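PDB 3R9T: EchA1_1 from Mycobacterium avium subsp. paratuberculosis, which probably hydrates the double bond of enoyl-CoA thioesters to give (3S)-3-hydroxyacyl-CoA, as enoyl-CoA hydratases do in fatty acid oxidation. Local coordinates for residues Glu155-Pro158 and Arg159-Met163. Numbering follows the deposited sequence.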
# COMPACT_ATOMS: atom_id res chain seq x y z
N GLU B 155 -3.33 -0.57 5.68
CA GLU B 155 -2.36 -1.47 5.04
C GLU B 155 -2.94 -2.24 3.86
O GLU B 155 -2.20 -2.73 3.00
CB GLU B 155 -1.83 -2.45 6.07
CG GLU B 155 -0.94 -1.77 7.07
CD GLU B 155 -0.45 -2.68 8.18
OE1 GLU B 155 -0.94 -3.82 8.31
OE2 GLU B 155 0.43 -2.21 8.96
N GLN B 156 -4.27 -2.36 3.82
CA GLN B 156 -4.92 -3.21 2.83
C GLN B 156 -5.87 -2.49 1.88
O GLN B 156 -6.33 -3.10 0.92
CB GLN B 156 -5.64 -4.34 3.55
CG GLN B 156 -4.70 -5.12 4.44
CD GLN B 156 -5.30 -6.38 4.99
OE1 GLN B 156 -6.26 -6.92 4.43
NE2 GLN B 156 -4.76 -6.86 6.11
N LEU B 157 -6.15 -1.23 2.16
CA LEU B 157 -6.96 -0.36 1.32
C LEU B 157 -6.15 0.90 1.07
O LEU B 157 -5.28 1.24 1.87
CB LEU B 157 -8.24 0.02 2.06
CG LEU B 157 -9.49 -0.86 2.02
CD1 LEU B 157 -10.58 -0.25 2.87
CD2 LEU B 157 -9.99 -0.95 0.62
N PRO B 158 -6.43 1.62 -0.02
CA PRO B 158 -5.75 2.90 -0.21
C PRO B 158 -5.92 3.79 1.00
O PRO B 158 -6.97 3.83 1.63
CB PRO B 158 -6.48 3.50 -1.41
CG PRO B 158 -6.92 2.32 -2.18
CD PRO B 158 -7.35 1.33 -1.14
N ARG B 159 -4.86 4.49 1.34
CA ARG B 159 -4.84 5.23 2.57
C ARG B 159 -6.07 6.11 2.79
O ARG B 159 -6.70 6.04 3.84
CB ARG B 159 -3.58 6.07 2.63
CG ARG B 159 -3.63 7.22 3.60
CD ARG B 159 -3.55 6.73 5.00
NE ARG B 159 -2.21 6.25 5.32
CZ ARG B 159 -1.84 5.82 6.52
NH1 ARG B 159 -2.71 5.80 7.53
NH2 ARG B 159 -0.59 5.40 6.72
N LYS B 160 -6.41 6.95 1.83
CA LYS B 160 -7.56 7.84 2.02
C LYS B 160 -8.88 7.07 2.16
O LYS B 160 -9.73 7.45 2.97
CB LYS B 160 -7.67 8.86 0.87
CG LYS B 160 -7.20 10.26 1.24
CD LYS B 160 -5.76 10.31 1.63
CE LYS B 160 -5.35 11.74 1.90
NZ LYS B 160 -3.96 11.80 2.42
N VAL B 161 -9.05 6.00 1.40
CA VAL B 161 -10.25 5.18 1.48
C VAL B 161 -10.33 4.51 2.88
O VAL B 161 -11.42 4.47 3.49
CB VAL B 161 -10.26 4.15 0.35
CG1 VAL B 161 -11.47 3.24 0.44
CG2 VAL B 161 -10.22 4.87 -1.01
N ALA B 162 -9.20 3.99 3.37
CA ALA B 162 -9.13 3.39 4.69
C ALA B 162 -9.47 4.38 5.79
O ALA B 162 -10.23 4.08 6.71
CB ALA B 162 -7.73 2.81 4.93
N MET B 163 -8.92 5.58 5.68
CA MET B 163 -9.14 6.60 6.70
C MET B 163 -10.61 7.02 6.74
O MET B 163 -11.16 7.24 7.81
CB MET B 163 -8.24 7.82 6.47
CG MET B 163 -8.16 8.74 7.69
SD MET B 163 -7.36 7.96 9.12
CE MET B 163 -6.25 6.82 8.27
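Pro158 stands at the N-cap position of helix 159-168, and its carbonyl O takes the first bond of the helix: Ala162 N donates to Pro158 O across 2.8 Å, with an N-H...O angle of 171°, closing the first helical turn. The next bond of the ladder follows at once, from Met163 N to Arg159 O (2.9 Å). The pyrrolidine ring of Pro158 brings no acceptor to the N-cap position. Val161 can be followed outward from its backbone. Its CB rests 3.5 Å from Pro158 O, beside that carbonyl. From there the branches part: CG2, anti to the carbonyl carbon, reaches Pro158 CB at 4.0 Å, while CG1, anti to the backbone N (chi1 178°), meets Leu157 CD1 more loosely at 4.3 Å. One valine thus touches both residues of the linker. Ala162 CB also lies against Pro158 O and packs on Leu157 CB at 4.0 Å. Leu157, Pro158 and Val161 all touch Trp180 of helix 174-180, and Ala162 turns back onto Ile153 and Ala154. Lys160 NZ hydrogen-bonds to Ser123 O, Ala120 O and Gln156 OE1 of the second subunit, tying this helix-link-helix of a crotonase-family chain into the three-chain assembly. The two-residue link Leu157-Pro158 joins helix 149-156 to helix 159-168, with helix 174-180 packed on its apolar side.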